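PDB 1L1L: ribonucleoside triphosphate reductase from Lactobacillus leichmannii, which reduces ribonucleoside triphosphates to the corresponding 2'-deoxyribonucleoside triphosphates with the help of a B12 cofactor, as a monomeric, allosterically regulated class II ribonucleotide reductase. Local coordinates for residues Val55-Arg65 and Arg445-Ser453; Gly486-Lys494 and Ala629-Phe637. All blocks are in the same frame, centred on the assembly; numbering follows the deposited sequence.

Interactions 1 and 2 are separate packing sites of one large chain, with centres about 37 Å apart and nearest atoms about 21 Å apart. Both segments of interaction 1 come earlier in the chain than those of interaction 2. Residues 55-65 and 445-453 join two helices around a buried amide and arginine; residues 486-494 and 629-637 set one strand of a hairpin, and the residues leading into it, against a helix. Helix 512-536 is common to both surroundings: Tyr-532 and Leu-536 meet the first contact, Ala-514 and Ile-515 the second. Interaction 1 lies about 20 Å and interaction 2 about 26 Å, centre to centre, from the middle of the chain, whose core is the ten-stranded alpha-beta barrel with its central finger loop.

Interaction 1: Val55-Arg65 and Arg445-Ser453; sequences VVEGNINLDPR and RYAKRVTFS
Asn-59 is the polar hub between residues 55-65 and 445-453, whose helical parts pass with axes 10.0 Å apart at 59°. Its CG lies anti to the backbone N (chi1 -179°), which carries the amide across to Tyr-446. Asn-59 ND2 donates to Tyr-446 O, 3.1 Å away and almost straight, although it comes from above the carbonyl plane. That oxygen also accepts the helical bond from Val-450 N. Asn-59 OD1 takes NE of Arg-449 at 2.8 Å, in a bent bond from above the amide plane, and, more weakly, its NH2; a further weak bond runs from NE to Asn-59 O. Both ends of the amide are thus engaged, which fixes its rotation.

Stacking on flat groups adds to this grip. The Asn-59 amide stacks on the Tyr-446 ring, their planes 5° apart, with ND2 over the ring centre. Ile-60 CD1 lies over one face of the Arg-449 guanidinium, and Arg-445 O approaches the opposite face.

Apolar packing extends toward the loops. Leu-62 CD1 rests near Val-450 CA, while Pro-64 lies over a face of Phe-452, its CG 3.9 Å from the ring centroid in a CH-pi contact.

Within residues 55-65, Asp-63 forms an Asx turn with Arg-65 N and a two-pronged salt bridge with the Arg-65 side chain. Its OD2 has a further partner in Tyr-532 OH.

The contact ties the end of helix 48-60, in the family's alpha-domain region, to the end of helix 436-450. Helix 72-90 backs it: Glu-81 pairs with Arg-445 and Arg-449. Strand 94-96 sets Pro-96 against Tyr-446, whose hydroxyl bonds with Asn-100, while helix 512-536 packs against Arg-65.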
ATOM      1  N   VAL A  55      12.859  14.418  -4.521  1.00 30.93           N
ATOM      2  CA  VAL A  55      12.750  13.012  -4.154  1.00 31.28           C
ATOM      3  C   VAL A  55      14.129  12.366  -4.088  1.00 32.37           C
ATOM      4  O   VAL A  55      14.456  11.649  -3.133  1.00 30.88           O
ATOM      5  CB  VAL A  55      11.900  12.223  -5.159  1.00 31.81           C
ATOM      6  CG1 VAL A  55      11.941  10.739  -4.818  1.00 31.42           C
ATOM      7  CG2 VAL A  55      10.469  12.733  -5.129  1.00 31.31           C
ATOM      8  N   VAL A  56      14.926  12.626  -5.121  1.00 32.80           N
ATOM      9  CA  VAL A  56      16.281  12.095  -5.222  1.00 33.73           C
ATOM     10  C   VAL A  56      17.173  12.636  -4.113  1.00 33.33           C
ATOM     11  O   VAL A  56      17.894  11.877  -3.464  1.00 33.95           O
ATOM     12  CB  VAL A  56      16.911  12.453  -6.583  1.00 34.25           C
ATOM     13  CG1 VAL A  56      18.399  12.074  -6.599  1.00 34.12           C
ATOM     14  CG2 VAL A  56      16.182  11.723  -7.686  1.00 33.89           C
ATOM     15  N   GLU A  57      17.135  13.948  -3.910  1.00 33.46           N
ATOM     16  CA  GLU A  57      17.943  14.587  -2.875  1.00 33.47           C
ATOM     17  C   GLU A  57      17.528  14.099  -1.501  1.00 33.05           C
ATOM     18  O   GLU A  57      18.361  13.889  -0.618  1.00 32.27           O
ATOM     19  CB  GLU A  57      17.803  16.112  -2.945  1.00 34.33           C
ATOM     20  CG  GLU A  57      18.832  16.775  -3.851  1.00 35.45           C
ATOM     21  CD  GLU A  57      18.570  18.253  -4.091  1.00 36.67           C
ATOM     22  OE1 GLU A  57      18.185  18.974  -3.144  1.00 37.62           O
ATOM     23  OE2 GLU A  57      18.773  18.696  -5.241  1.00 37.69           O
ATOM     24  N   GLY A  58      16.223  13.922  -1.322  1.00 32.41           N
ATOM     25  CA  GLY A  58      15.731  13.454  -0.046  1.00 30.59           C
ATOM     26  C   GLY A  58      16.240  12.069   0.299  1.00 29.83           C
ATOM     27  O   GLY A  58      16.520  11.790   1.462  1.00 31.04           O
ATOM     28  N   ASN A  59      16.367  11.199  -0.698  1.00 29.09           N
ATOM     29  CA  ASN A  59      16.826   9.834  -0.448  1.00 29.65           C
ATOM     30  C   ASN A  59      18.337   9.721  -0.263  1.00 30.51           C
ATOM     31  O   ASN A  59      18.810   9.049   0.656  1.00 28.36           O
ATOM     32  CB  ASN A  59      16.387   8.911  -1.595  1.00 29.26           C
ATOM     33  CG  ASN A  59      16.806   7.460  -1.382  1.00 30.51           C
ATOM     34  OD1 ASN A  59      17.858   7.024  -1.855  1.00 28.82           O
ATOM     35  ND2 ASN A  59      15.977   6.703  -0.669  1.00 29.72           N
ATOM     36  N   ILE A  60      19.090  10.385  -1.135  1.00 30.85           N
ATOM     37  CA  ILE A  60      20.552  10.316  -1.066  1.00 32.39           C
ATOM     38  C   ILE A  60      21.118  10.806   0.273  1.00 33.01           C
ATOM     39  O   ILE A  60      22.058  10.216   0.814  1.00 34.59           O
ATOM     40  CB  ILE A  60      21.199  11.120  -2.233  1.00 31.53           C
ATOM     41  CG1 ILE A  60      22.675  10.736  -2.380  1.00 31.93           C
ATOM     42  CG2 ILE A  60      21.072  12.600  -1.981  1.00 31.66           C
ATOM     43  CD1 ILE A  60      22.894   9.346  -2.891  1.00 32.62           C
ATOM     44  N   ASN A  61      20.533  11.873   0.811  1.00 33.83           N
ATOM     45  CA  ASN A  61      20.975  12.457   2.070  1.00 34.45           C
ATOM     46  C   ASN A  61      20.643  11.629   3.299  1.00 35.46           C
ATOM     47  O   ASN A  61      20.772  12.100   4.435  1.00 35.65           O
ATOM     48  CB  ASN A  61      20.403  13.865   2.223  1.00 35.23           C
ATOM     49  CG  ASN A  61      21.062  14.861   1.283  1.00 36.86           C
ATOM     50  OD1 ASN A  61      22.288  14.926   1.201  1.00 36.87           O
ATOM     51  ND2 ASN A  61      20.255  15.640   0.576  1.00 35.89           N
ATOM     52  N   LEU A  62      20.214  10.393   3.067  1.00 36.13           N
ATOM     53  CA  LEU A  62      19.897   9.482   4.155  1.00 36.83           C
ATOM     54  C   LEU A  62      21.092   8.574   4.427  1.00 36.77           C
ATOM     55  O   LEU A  62      21.205   8.006   5.517  1.00 36.37           O
ATOM     56  CB  LEU A  62      18.672   8.626   3.814  1.00 35.65           C
ATOM     57  CG  LEU A  62      17.301   9.295   3.943  1.00 35.76           C
ATOM     58  CD1 LEU A  62      16.216   8.292   3.530  1.00 34.86           C
ATOM     59  CD2 LEU A  62      17.082   9.757   5.382  1.00 35.40           C
ATOM     60  N   ASP A  63      21.977   8.431   3.439  1.00 37.43           N
ATOM     61  CA  ASP A  63      23.157   7.584   3.606  1.00 38.39           C
ATOM     62  C   ASP A  63      23.779   7.948   4.955  1.00 38.43           C
ATOM     63  O   ASP A  63      24.108   9.104   5.208  1.00 39.03           O
ATOM     64  CB  ASP A  63      24.169   7.805   2.471  1.00 38.09           C
ATOM     65  CG  ASP A  63      25.301   6.786   2.497  1.00 37.22           C
ATOM     66  OD1 ASP A  63      25.990   6.691   3.534  1.00 38.06           O
ATOM     67  OD2 ASP A  63      25.496   6.073   1.491  1.00 36.80           O
ATOM     68  N   PRO A  64      23.931   6.958   5.841  1.00 39.22           N
ATOM     69  CA  PRO A  64      24.500   7.162   7.176  1.00 40.16           C
ATOM     70  C   PRO A  64      25.939   7.696   7.225  1.00 41.10           C
ATOM     71  O   PRO A  64      26.315   8.369   8.182  1.00 41.78           O
ATOM     72  CB  PRO A  64      24.372   5.780   7.808  1.00 39.04           C
ATOM     73  CG  PRO A  64      24.586   4.876   6.646  1.00 39.22           C
ATOM     74  CD  PRO A  64      23.750   5.520   5.565  1.00 38.97           C
ATOM     75  N   ARG A  65      26.732   7.386   6.203  1.00 42.14           N
ATOM     76  CA  ARG A  65      28.120   7.841   6.155  1.00 43.24           C
ATOM     77  C   ARG A  65      28.186   9.362   6.154  1.00 44.47           C
ATOM     78  O   ARG A  65      29.121   9.951   6.695  1.00 44.60           O
ATOM     79  CB  ARG A  65      28.812   7.281   4.911  1.00 42.56           C
ATOM     80  CG  ARG A  65      29.122   5.805   4.997  1.00 42.24           C
ATOM     81  CD  ARG A  65      29.661   5.285   3.686  1.00 42.61           C
ATOM     82  NE  ARG A  65      28.680   5.383   2.608  1.00 42.81           N
ATOM     83  CZ  ARG A  65      28.922   5.034   1.349  1.00 42.48           C
ATOM     84  NH1 ARG A  65      30.116   4.565   1.005  1.00 42.36           N
ATOM     85  NH2 ARG A  65      27.974   5.144   0.433  1.00 42.21           N
ATOM     86  N   ARG A 445      19.941   0.212  -3.727  1.00 28.76           N
ATOM     87  CA  ARG A 445      20.569   1.182  -2.840  1.00 27.32           C
ATOM     88  C   ARG A 445      19.598   2.241  -2.352  1.00 26.57           C
ATOM     89  O   ARG A 445      19.729   2.750  -1.227  1.00 26.16           O
ATOM     90  CB  ARG A 445      21.754   1.851  -3.557  1.00 28.56           C
ATOM     91  CG  ARG A 445      22.879   0.889  -3.946  1.00 31.19           C
ATOM     92  CD  ARG A 445      23.939   1.588  -4.827  1.00 31.87           C
ATOM     93  NE  ARG A 445      24.643   2.651  -4.110  1.00 34.16           N
ATOM     94  CZ  ARG A 445      25.783   2.485  -3.438  1.00 34.57           C
ATOM     95  NH1 ARG A 445      26.370   1.298  -3.392  1.00 35.70           N
ATOM     96  NH2 ARG A 445      26.324   3.505  -2.789  1.00 33.97           N
ATOM     97  N   TYR A 446      18.630   2.594  -3.196  1.00 26.51           N
ATOM     98  CA  TYR A 446      17.641   3.600  -2.825  1.00 26.72           C
ATOM     99  C   TYR A 446      16.902   3.046  -1.620  1.00 26.43           C
ATOM    100  O   TYR A 446      16.823   3.683  -0.576  1.00 25.51           O
ATOM    101  CB  TYR A 446      16.656   3.838  -3.981  1.00 27.95           C
ATOM    102  CG  TYR A 446      15.573   4.867  -3.704  1.00 29.84           C
ATOM    103  CD1 TYR A 446      14.492   4.578  -2.863  1.00 31.71           C
ATOM    104  CD2 TYR A 446      15.648   6.147  -4.257  1.00 31.77           C
ATOM    105  CE1 TYR A 446      13.518   5.546  -2.579  1.00 32.94           C
ATOM    106  CE2 TYR A 446      14.684   7.114  -3.979  1.00 32.16           C
ATOM    107  CZ  TYR A 446      13.627   6.812  -3.141  1.00 33.62           C
ATOM    108  OH  TYR A 446      12.693   7.790  -2.862  1.00 36.11           O
ATOM    109  N   ALA A 447      16.393   1.831  -1.783  1.00 27.78           N
ATOM    110  CA  ALA A 447      15.638   1.160  -0.723  1.00 28.83           C
ATOM    111  C   ALA A 447      16.480   1.001   0.537  1.00 29.54           C
ATOM    112  O   ALA A 447      16.044   1.346   1.638  1.00 29.40           O
ATOM    113  CB  ALA A 447      15.164  -0.203  -1.215  1.00 28.78           C
ATOM    114  N   LYS A 448      17.693   0.481   0.370  1.00 30.20           N
ATOM    115  CA  LYS A 448      18.583   0.273   1.500  1.00 30.18           C
ATOM    116  C   LYS A 448      18.708   1.534   2.344  1.00 29.68           C
ATOM    117  O   LYS A 448      18.739   1.470   3.573  1.00 30.19           O
ATOM    118  CB  LYS A 448      19.973  -0.145   1.018  1.00 31.43           C
ATOM    119  CG  LYS A 448      20.814  -0.786   2.105  1.00 31.45           C
ATOM    120  CD  LYS A 448      20.370  -2.229   2.329  1.00 32.13           C
ATOM    121  CE  LYS A 448      21.092  -2.859   3.501  1.00 30.90           C
ATOM    122  NZ  LYS A 448      20.908  -4.331   3.505  1.00 32.31           N
ATOM    123  N   ARG A 449      18.793   2.685   1.688  1.00 29.85           N
ATOM    124  CA  ARG A 449      18.922   3.937   2.414  1.00 29.91           C
ATOM    125  C   ARG A 449      17.688   4.257   3.253  1.00 31.09           C
ATOM    126  O   ARG A 449      17.801   4.691   4.405  1.00 30.20           O
ATOM    127  CB  ARG A 449      19.238   5.084   1.453  1.00 29.61           C
ATOM    128  CG  ARG A 449      20.745   5.181   1.092  1.00 29.68           C
ATOM    129  CD  ARG A 449      21.087   6.526   0.422  1.00 27.58           C
ATOM    130  NE  ARG A 449      20.483   6.663  -0.905  1.00 27.92           N
ATOM    131  CZ  ARG A 449      20.901   6.037  -1.997  1.00 27.72           C
ATOM    132  NH1 ARG A 449      21.944   5.213  -1.947  1.00 29.01           N
ATOM    133  NH2 ARG A 449      20.274   6.231  -3.149  1.00 28.39           N
ATOM    134  N   VAL A 450      16.506   4.036   2.687  1.00 30.83           N
ATOM    135  CA  VAL A 450      15.285   4.306   3.430  1.00 31.86           C
ATOM    136  C   VAL A 450      15.349   3.628   4.808  1.00 32.48           C
ATOM    137  O   VAL A 450      14.847   4.166   5.795  1.00 33.94           O
ATOM    138  CB  VAL A 450      14.041   3.804   2.643  1.00 32.08           C
ATOM    139  CG1 VAL A 450      12.791   3.891   3.504  1.00 32.57           C
ATOM    140  CG2 VAL A 450      13.857   4.640   1.391  1.00 32.21           C
ATOM    141  N   THR A 451      15.985   2.462   4.882  1.00 33.88           N
ATOM    142  CA  THR A 451      16.086   1.745   6.154  1.00 34.89           C
ATOM    143  C   THR A 451      16.883   2.481   7.238  1.00 35.78           C
ATOM    144  O   THR A 451      16.945   2.026   8.383  1.00 35.27           O
ATOM    145  CB  THR A 451      16.698   0.339   5.978  1.00 35.48           C
ATOM    146  OG1 THR A 451      18.103   0.443   5.708  1.00 36.08           O
ATOM    147  CG2 THR A 451      16.020  -0.393   4.843  1.00 35.14           C
ATOM    148  N   PHE A 452      17.503   3.609   6.887  1.00 36.29           N
ATOM    149  CA  PHE A 452      18.247   4.379   7.882  1.00 36.07           C
ATOM    150  C   PHE A 452      17.480   5.636   8.288  1.00 36.74           C
ATOM    151  O   PHE A 452      17.997   6.478   9.030  1.00 37.78           O
ATOM    152  CB  PHE A 452      19.645   4.760   7.362  1.00 35.21           C
ATOM    153  CG  PHE A 452      20.599   3.602   7.279  1.00 33.88           C
ATOM    154  CD1 PHE A 452      20.608   2.768   6.171  1.00 33.00           C
ATOM    155  CD2 PHE A 452      21.483   3.335   8.323  1.00 33.87           C
ATOM    156  CE1 PHE A 452      21.479   1.687   6.096  1.00 33.45           C
ATOM    157  CE2 PHE A 452      22.360   2.253   8.256  1.00 32.66           C
ATOM    158  CZ  PHE A 452      22.360   1.428   7.143  1.00 33.25           C
ATOM    159  N   SER A 453      16.247   5.765   7.808  1.00 36.07           N
ATOM    160  CA  SER A 453      15.420   6.921   8.153  1.00 36.51           C
ATOM    161  C   SER A 453      14.935   6.802   9.603  1.00 36.16           C
ATOM    162  O   SER A 453      15.089   5.755  10.230  1.00 35.86           O
ATOM    163  CB  SER A 453      14.226   7.028   7.195  1.00 37.83           C
ATOM    164  OG  SER A 453      13.498   5.814   7.145  1.00 38.25           O
TER

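Interaction 2: Gly486-Lys494 and Ala629-Phe637; sequences GNRVVTGFK and AEQFATQAF
Strand 490-494 passes helix 629-637 with axes 9.8 Å apart at 124°, and Val-490 and Thr-634 bring their CA atoms nearest, 6.7 Å from each other. Just before the strand, Arg-488 reaches across to Glu-630 in a side-on salt bridge. Arg-488 NE donates to Glu-630 OE2 at 2.7 Å, nearly straight at 166°, and meets the syn lone pair of that oxygen. Arg-488 NH2 faces Glu-630 OE1 over 3.4 Å, a weak second bond. The guanidinium and carboxylate are nearly coplanar. Glu-630 can deliver its carboxylate here because CG stands anti to its backbone N (chi1 -169°) and the chain beyond is extended; Arg-488 instead bends at chi3 to turn its NE edge inward.

Apolar contacts flank the salt bridge along the helix face that meets the strand. Val-489 sets CG2 directly above the centre of the Phe-637 ring, 3.5 Å from the centroid, a CH-pi contact almost on the ring normal. Val-490 slides past Glu-630, its CB against CG, and packs CG2 against Ala-633 CB (3.8 Å) and against Thr-634 OG1. That hydroxyl donates to Glu-630 O, which also takes the helical bond from Thr-634 N on the other face of its plane. Farther along the strand, Phe-493 turns the edge of its ring to the helix backbone, CZ lying 4.0 Å from Glu-630 CA.

The partner strand 504-510 completes the hairpin's contact with the helix, Pro-508 touching Phe-493 and Ala-633, and Tyr-510 meeting Phe-637. Arg-488 NH1 also bonds to Asn-619 O. The buried Glu-630 carboxylate is thus matched by a guanidinium held by both the carboxylate and Asn-619 O, which probably favours its charged form, while the valines provide close apolar packing beside this ion pair.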
ATOM      1  N   GLY A 486       7.911 -12.352 -27.511  1.00 40.16           N
ATOM      2  CA  GLY A 486       6.987 -12.580 -28.600  1.00 39.07           C
ATOM      3  C   GLY A 486       5.777 -13.356 -28.125  1.00 39.44           C
ATOM      4  O   GLY A 486       4.784 -13.475 -28.840  1.00 39.86           O
ATOM      5  N   ASN A 487       5.855 -13.886 -26.906  1.00 39.01           N
ATOM      6  CA  ASN A 487       4.757 -14.661 -26.336  1.00 38.86           C
ATOM      7  C   ASN A 487       4.722 -14.513 -24.817  1.00 37.48           C
ATOM      8  O   ASN A 487       5.590 -13.877 -24.229  1.00 35.37           O
ATOM      9  CB  ASN A 487       4.918 -16.141 -26.694  1.00 40.00           C
ATOM     10  CG  ASN A 487       6.267 -16.697 -26.269  1.00 41.77           C
ATOM     11  OD1 ASN A 487       7.296 -16.382 -26.868  1.00 41.70           O
ATOM     12  ND2 ASN A 487       6.270 -17.514 -25.221  1.00 41.57           N
ATOM     13  N   ARG A 488       3.720 -15.119 -24.189  1.00 37.76           N
ATOM     14  CA  ARG A 488       3.574 -15.048 -22.739  1.00 38.27           C
ATOM     15  C   ARG A 488       4.424 -16.107 -22.037  1.00 38.95           C
ATOM     16  O   ARG A 488       4.561 -17.232 -22.535  1.00 39.30           O
ATOM     17  CB  ARG A 488       2.099 -15.205 -22.369  1.00 38.20           C
ATOM     18  CG  ARG A 488       1.215 -14.149 -23.024  1.00 37.84           C
ATOM     19  CD  ARG A 488      -0.183 -14.163 -22.452  1.00 38.70           C
ATOM     20  NE  ARG A 488      -0.837 -15.453 -22.640  1.00 39.42           N
ATOM     21  CZ  ARG A 488      -1.303 -15.896 -23.801  1.00 39.85           C
ATOM     22  NH1 ARG A 488      -1.190 -15.151 -24.895  1.00 40.09           N
ATOM     23  NH2 ARG A 488      -1.889 -17.082 -23.863  1.00 38.75           N
ATOM     24  N   VAL A 489       4.987 -15.741 -20.885  1.00 38.50           N
ATOM     25  CA  VAL A 489       5.845 -16.641 -20.114  1.00 38.69           C
ATOM     26  C   VAL A 489       5.327 -18.075 -20.092  1.00 39.32           C
ATOM     27  O   VAL A 489       6.110 -19.022 -20.074  1.00 39.78           O
ATOM     28  CB  VAL A 489       6.038 -16.136 -18.658  1.00 38.40           C
ATOM     29  CG1 VAL A 489       4.748 -16.308 -17.851  1.00 38.09           C
ATOM     30  CG2 VAL A 489       7.185 -16.883 -18.010  1.00 38.08           C
ATOM     31  N   VAL A 490       4.008 -18.241 -20.092  1.00 39.64           N
ATOM     32  CA  VAL A 490       3.428 -19.577 -20.110  1.00 40.42           C
ATOM     33  C   VAL A 490       3.112 -19.920 -21.570  1.00 41.11           C
ATOM     34  O   VAL A 490       2.138 -19.426 -22.140  1.00 41.20           O
ATOM     35  CB  VAL A 490       2.133 -19.651 -19.264  1.00 40.09           C
ATOM     36  CG1 VAL A 490       1.571 -21.065 -19.286  1.00 39.97           C
ATOM     37  CG2 VAL A 490       2.423 -19.229 -17.835  1.00 40.09           C
ATOM     38  N   THR A 491       3.944 -20.771 -22.164  1.00 41.68           N
ATOM     39  CA  THR A 491       3.788 -21.180 -23.559  1.00 41.80           C
ATOM     40  C   THR A 491       2.796 -22.321 -23.765  1.00 42.46           C
ATOM     41  O   THR A 491       2.369 -22.591 -24.894  1.00 42.50           O
ATOM     42  CB  THR A 491       5.148 -21.586 -24.153  1.00 41.88           C
ATOM     43  OG1 THR A 491       5.699 -22.681 -23.404  1.00 40.58           O
ATOM     44  CG2 THR A 491       6.109 -20.414 -24.096  1.00 40.70           C
ATOM     45  N   GLY A 492       2.429 -22.987 -22.675  1.00 42.78           N
ATOM     46  CA  GLY A 492       1.480 -24.087 -22.757  1.00 42.97           C
ATOM     47  C   GLY A 492       1.479 -24.955 -21.510  1.00 43.26           C
ATOM     48  O   GLY A 492       2.127 -24.629 -20.511  1.00 43.00           O
ATOM     49  N   PHE A 493       0.747 -26.063 -21.564  1.00 43.67           N
ATOM     50  CA  PHE A 493       0.669 -26.975 -20.431  1.00 44.79           C
ATOM     51  C   PHE A 493       0.928 -28.422 -20.838  1.00 45.60           C
ATOM     52  O   PHE A 493       0.513 -28.861 -21.913  1.00 45.98           O
ATOM     53  CB  PHE A 493      -0.711 -26.893 -19.761  1.00 43.98           C
ATOM     54  CG  PHE A 493      -1.002 -25.567 -19.112  1.00 43.83           C
ATOM     55  CD1 PHE A 493      -1.327 -24.454 -19.880  1.00 43.55           C
ATOM     56  CD2 PHE A 493      -0.948 -25.431 -17.726  1.00 43.69           C
ATOM     57  CE1 PHE A 493      -1.594 -23.227 -19.280  1.00 43.52           C
ATOM     58  CE2 PHE A 493      -1.214 -24.204 -17.116  1.00 43.55           C
ATOM     59  CZ  PHE A 493      -1.537 -23.104 -17.890  1.00 43.16           C
ATOM     60  N   LYS A 494       1.611 -29.162 -19.971  1.00 46.42           N
ATOM     61  CA  LYS A 494       1.894 -30.573 -20.224  1.00 47.49           C
ATOM     62  C   LYS A 494       1.280 -31.397 -19.091  1.00 47.90           C
ATOM     63  O   LYS A 494       1.068 -30.881 -17.994  1.00 48.03           O
ATOM     64  CB  LYS A 494       3.408 -30.818 -20.293  1.00 48.14           C
ATOM     65  CG  LYS A 494       4.137 -30.707 -18.970  1.00 49.05           C
ATOM     66  CD  LYS A 494       5.606 -31.085 -19.120  1.00 50.38           C
ATOM     67  CE  LYS A 494       6.344 -31.003 -17.784  1.00 51.25           C
ATOM     68  NZ  LYS A 494       7.811 -31.283 -17.919  1.00 52.30           N
ATOM     69  N   ALA A 629      -6.119 -20.821 -14.852  1.00 29.81           N
ATOM     70  CA  ALA A 629      -4.958 -21.701 -14.752  1.00 29.51           C
ATOM     71  C   ALA A 629      -3.673 -20.981 -15.150  1.00 29.15           C
ATOM     72  O   ALA A 629      -2.630 -21.142 -14.508  1.00 28.59           O
ATOM     73  CB  ALA A 629      -5.151 -22.936 -15.630  1.00 30.20           C
ATOM     74  N   GLU A 630      -3.742 -20.183 -16.210  1.00 29.77           N
ATOM     75  CA  GLU A 630      -2.553 -19.461 -16.656  1.00 29.05           C
ATOM     76  C   GLU A 630      -2.136 -18.352 -15.698  1.00 28.53           C
ATOM     77  O   GLU A 630      -0.953 -18.063 -15.557  1.00 29.00           O
ATOM     78  CB  GLU A 630      -2.761 -18.865 -18.052  1.00 30.46           C
ATOM     79  CG  GLU A 630      -1.458 -18.340 -18.630  1.00 31.70           C
ATOM     80  CD  GLU A 630      -1.621 -17.720 -19.999  1.00 33.16           C
ATOM     81  OE1 GLU A 630      -2.560 -18.119 -20.725  1.00 33.74           O
ATOM     82  OE2 GLU A 630      -0.796 -16.845 -20.348  1.00 33.70           O
ATOM     83  N   GLN A 631      -3.102 -17.707 -15.052  1.00 27.33           N
ATOM     84  CA  GLN A 631      -2.773 -16.650 -14.108  1.00 26.83           C
ATOM     85  C   GLN A 631      -2.021 -17.240 -12.912  1.00 26.19           C
ATOM     86  O   GLN A 631      -1.049 -16.660 -12.443  1.00 25.80           O
ATOM     87  CB  GLN A 631      -4.049 -15.927 -13.651  1.00 27.49           C
ATOM     88  CG  GLN A 631      -4.702 -15.121 -14.761  1.00 27.69           C
ATOM     89  CD  GLN A 631      -5.927 -14.346 -14.308  1.00 28.12           C
ATOM     90  OE1 GLN A 631      -5.843 -13.466 -13.448  1.00 28.97           O
ATOM     91  NE2 GLN A 631      -7.071 -14.661 -14.894  1.00 28.38           N
ATOM     92  N   PHE A 632      -2.478 -18.389 -12.412  1.00 26.05           N
ATOM     93  CA  PHE A 632      -1.792 -19.051 -11.299  1.00 25.92           C
ATOM     94  C   PHE A 632      -0.348 -19.368 -11.708  1.00 26.69           C
ATOM     95  O   PHE A 632       0.604 -19.056 -10.978  1.00 26.35           O
ATOM     96  CB  PHE A 632      -2.513 -20.353 -10.930  1.00 26.63           C
ATOM     97  CG  PHE A 632      -3.497 -20.206  -9.807  1.00 27.89           C
ATOM     98  CD1 PHE A 632      -3.092 -20.380  -8.484  1.00 28.31           C
ATOM     99  CD2 PHE A 632      -4.831 -19.923 -10.068  1.00 27.17           C
ATOM    100  CE1 PHE A 632      -4.014 -20.280  -7.432  1.00 29.73           C
ATOM    101  CE2 PHE A 632      -5.756 -19.823  -9.024  1.00 28.63           C
ATOM    102  CZ  PHE A 632      -5.347 -20.004  -7.708  1.00 27.83           C
ATOM    103  N   ALA A 633      -0.186 -19.985 -12.883  1.00 26.57           N
ATOM    104  CA  ALA A 633       1.145 -20.341 -13.378  1.00 26.13           C
ATOM    105  C   ALA A 633       2.051 -19.124 -13.501  1.00 26.45           C
ATOM    106  O   ALA A 633       3.238 -19.194 -13.185  1.00 26.21           O
ATOM    107  CB  ALA A 633       1.045 -21.041 -14.734  1.00 24.86           C
ATOM    108  N   THR A 634       1.492 -18.004 -13.949  1.00 26.86           N
ATOM    109  CA  THR A 634       2.291 -16.794 -14.105  1.00 27.33           C
ATOM    110  C   THR A 634       2.770 -16.272 -12.751  1.00 28.05           C
ATOM    111  O   THR A 634       3.935 -15.902 -12.602  1.00 27.55           O
ATOM    112  CB  THR A 634       1.490 -15.703 -14.836  1.00 27.80           C
ATOM    113  OG1 THR A 634       1.059 -16.209 -16.104  1.00 28.48           O
ATOM    114  CG2 THR A 634       2.332 -14.471 -15.043  1.00 27.87           C
ATOM    115  N   GLN A 635       1.876 -16.237 -11.760  1.00 28.24           N
ATOM    116  CA  GLN A 635       2.266 -15.787 -10.434  1.00 27.81           C
ATOM    117  C   GLN A 635       3.327 -16.739  -9.880  1.00 27.21           C
ATOM    118  O   GLN A 635       4.306 -16.308  -9.278  1.00 26.38           O
ATOM    119  CB  GLN A 635       1.051 -15.754  -9.490  1.00 30.37           C
ATOM    120  CG  GLN A 635       1.409 -15.645  -8.005  1.00 32.53           C
ATOM    121  CD  GLN A 635       0.178 -15.668  -7.091  1.00 34.27           C
ATOM    122  OE1 GLN A 635      -0.742 -16.458  -7.294  1.00 36.13           O
ATOM    123  NE2 GLN A 635       0.172 -14.815  -6.075  1.00 34.82           N
ATOM    124  N   ALA A 636       3.126 -18.035 -10.091  1.00 27.53           N
ATOM    125  CA  ALA A 636       4.059 -19.055  -9.604  1.00 28.09           C
ATOM    126  C   ALA A 636       5.445 -18.892 -10.216  1.00 28.26           C
ATOM    127  O   ALA A 636       6.461 -19.103  -9.547  1.00 28.62           O
ATOM    128  CB  ALA A 636       3.519 -20.449  -9.908  1.00 27.57           C
ATOM    129  N   PHE A 637       5.482 -18.526 -11.491  1.00 28.66           N
ATOM    130  CA  PHE A 637       6.747 -18.333 -12.183  1.00 28.94           C
ATOM    131  C   PHE A 637       7.558 -17.267 -11.460  1.00 28.65           C
ATOM    132  O   PHE A 637       8.708 -17.495 -11.069  1.00 29.43           O
ATOM    133  CB  PHE A 637       6.505 -17.901 -13.638  1.00 29.70           C
ATOM    134  CG  PHE A 637       7.770 -17.656 -14.411  1.00 31.52           C
ATOM    135  CD1 PHE A 637       8.464 -18.712 -14.985  1.00 32.12           C
ATOM    136  CD2 PHE A 637       8.283 -16.369 -14.538  1.00 32.38           C
ATOM    137  CE1 PHE A 637       9.652 -18.497 -15.678  1.00 32.75           C
ATOM    138  CE2 PHE A 637       9.476 -16.135 -15.229  1.00 32.91           C
ATOM    139  CZ  PHE A 637      10.160 -17.200 -15.800  1.00 32.88           C
TER